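PDB 2OH3: COG1633: Uncharacterized conserved protein from Magnetospirillum magnetotacticum, which is of unknown function but, as a rubrerythrin relative of the ferritin clan with a bound zinc ion, probably works through a metal site inside its helical bundle. Local coordinates for residues L10-A15 / P67-W72. Residues are numbered along the deposited sequence; the frame is centred on the assembly and turned at random.
Sequences LAHAIA and PKLMSW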
loop_
_atom_site.group_PDB
_atom_site.type_symbol
_atom_site.label_atom_id
_atom_site.label_comp_id
_atom_site.label_asym_id
_atom_site.label_seq_id
_atom_site.Cartn_x
_atom_site.Cartn_y
_atom_site.Cartn_z
ATOM N N LEU A 10 5.950 -15.064 11.955
ATOM C CA LEU A 10 5.101 -14.279 12.830
ATOM C C LEU A 10 5.077 -12.798 12.406
ATOM O O LEU A 10 4.026 -12.174 12.465
ATOM C CB LEU A 10 5.534 -14.439 14.276
ATOM C CG LEU A 10 5.347 -15.881 14.810
ATOM C CD1 LEU A 10 5.840 -15.935 16.239
ATOM C CD2 LEU A 10 3.884 -16.352 14.691
ATOM N N ALA A 11 6.192 -12.265 11.930
ATOM C CA ALA A 11 6.237 -10.894 11.396
ATOM C C ALA A 11 5.342 -10.757 10.196
ATOM O O ALA A 11 4.615 -9.757 10.063
ATOM C CB ALA A 11 7.681 -10.464 11.051
ATOM N N HIS A 12 5.367 -11.757 9.321
ATOM C CA HIS A 12 4.480 -11.757 8.175
ATOM C C HIS A 12 3.017 -11.817 8.621
ATOM O O HIS A 12 2.178 -10.997 8.243
ATOM C CB HIS A 12 4.792 -12.912 7.232
ATOM C CG HIS A 12 5.817 -12.589 6.196
ATOM N ND1 HIS A 12 7.179 -12.648 6.442
ATOM C CD2 HIS A 12 5.686 -12.237 4.893
ATOM C CE1 HIS A 12 7.839 -12.332 5.342
ATOM N NE2 HIS A 12 6.958 -12.074 4.391
ATOM N N ALA A 13 2.705 -12.772 9.464
ATOM C CA ALA A 13 1.351 -12.921 9.932
ATOM C C ALA A 13 0.790 -11.663 10.597
ATOM O O ALA A 13 -0.352 -11.283 10.322
ATOM C CB ALA A 13 1.258 -14.140 10.856
ATOM N N ILE A 14 1.560 -11.002 11.464
ATOM C CA ILE A 14 1.096 -9.789 12.117
ATOM C C ILE A 14 0.838 -8.691 11.083
ATOM O O ILE A 14 -0.131 -7.937 11.157
ATOM C CB ILE A 14 2.116 -9.250 13.136
ATOM C CG1 ILE A 14 2.167 -10.167 14.332
ATOM C CG2 ILE A 14 1.707 -7.884 13.640
ATOM C CD1 ILE A 14 3.282 -9.819 15.317
ATOM N N ALA A 15 1.749 -8.569 10.149
ATOM C CA ALA A 15 1.658 -7.503 9.182
ATOM C C ALA A 15 0.464 -7.733 8.292
ATOM O O ALA A 15 -0.235 -6.779 7.952
ATOM C CB ALA A 15 2.947 -7.386 8.395
ATOM N N PRO A 67 11.651 -9.348 12.630
ATOM C CA PRO A 67 12.226 -8.452 11.638
ATOM C C PRO A 67 11.184 -7.466 11.157
ATOM O O PRO A 67 9.990 -7.780 11.119
ATOM C CB PRO A 67 12.675 -9.401 10.511
ATOM C CG PRO A 67 11.792 -10.594 10.622
ATOM C CD PRO A 67 11.368 -10.690 12.079
ATOM N N LYS A 68 11.644 -6.267 10.843
ATOM C CA LYS A 68 10.834 -5.262 10.173
ATOM C C LYS A 68 10.754 -5.687 8.704
ATOM O O LYS A 68 11.775 -5.943 8.070
ATOM C CB LYS A 68 11.492 -3.871 10.315
ATOM C CG LYS A 68 10.763 -2.731 9.583
ATOM C CD LYS A 68 11.449 -1.382 9.804
ATOM N N LEU A 69 9.536 -5.799 8.194
ATOM C CA LEU A 69 9.256 -6.197 6.818
ATOM C C LEU A 69 9.094 -4.979 5.928
ATOM O O LEU A 69 8.745 -3.897 6.401
ATOM C CB LEU A 69 7.932 -6.958 6.762
ATOM C CG LEU A 69 7.817 -8.219 7.586
ATOM C CD1 LEU A 69 6.525 -8.889 7.184
ATOM C CD2 LEU A 69 8.999 -9.127 7.341
HETATM N N MSE A 70 9.326 -5.177 4.639
HETATM C CA MSE A 70 9.093 -4.137 3.641
HETATM C C MSE A 70 7.623 -4.151 3.238
HETATM O O MSE A 70 7.003 -5.203 3.203
HETATM C CB MSE A 70 9.969 -4.383 2.422
HETATM C CG MSE A 70 11.468 -4.451 2.729
HETATM SE SE MSE A 70 12.227 -2.791 3.338
HETATM C CE MSE A 70 12.012 -2.908 5.179
ATOM N N SER A 71 7.073 -2.972 2.947
ATOM C CA SER A 71 5.667 -2.811 2.609
ATOM C C SER A 71 5.150 -3.808 1.574
ATOM O O SER A 71 4.031 -4.294 1.712
ATOM C CB SER A 71 5.396 -1.387 2.139
ATOM O OG SER A 71 6.294 -0.995 1.117
ATOM N N TRP A 72 5.943 -4.105 0.538
ATOM C CA TRP A 72 5.471 -5.004 -0.524
ATOM C C TRP A 72 5.347 -6.435 -0.023
ATOM O O TRP A 72 4.641 -7.214 -0.624
ATOM C CB TRP A 72 6.322 -4.937 -1.814
ATOM C CG TRP A 72 7.764 -4.997 -1.555
ATOM C CD1 TRP A 72 8.556 -6.112 -1.438
ATOM C CD2 TRP A 72 8.593 -3.883 -1.312
ATOM N NE1 TRP A 72 9.854 -5.734 -1.141
ATOM C CE2 TRP A 72 9.887 -4.364 -1.061
ATOM C CE3 TRP A 72 8.357 -2.513 -1.272
ATOM C CZ2 TRP A 72 10.932 -3.518 -0.784
ATOM C CZ3 TRP A 72 9.389 -1.679 -1.003
ATOM C CH2 TRP A 72 10.653 -2.163 -0.766
#
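With CG opposite the carbonyl carbon (chi1 -59°) and CD1 fully extended beyond it, Leu69 sends its CD1 methyl from the loop down onto helix 6-33, where the ring of His12, turned by a chi2 of 83°, offers a face. CD1 sits over the centre of that ring, 3.9 Å from the centroid of His12 and 11° off its normal, a CH-pi contact. The same methyl lies 3.7 Å from CA of His12 and 4.1 Å from CB of Ala15, whose methyl adds a second apolar contact. Alanine suits position 11 because its small side chain lets the loop come close: CB of Ala11 is 3.5 Å from O of Pro67 and 3.8 Å from its CD, so the CG-CD edge of the puckered proline ring rests against that methyl. In this four-helix bundle of ferritin type, the loop after helix 37-61 lies against helix 6-33. His12 ND1 is hydrogen-bonded to O of Glu8, one turn earlier, a bond that should help fix the rotation of the ring, and Tyr111 stacks on it. An alanine in place of His12 would probably leave the CD1 methyl of Leu69 without its aromatic floor and Tyr111 without its stacking partner. Ser71 OG hydrogen-bonds to Glu26 of the second subunit, carrying the loop into the dimer interface.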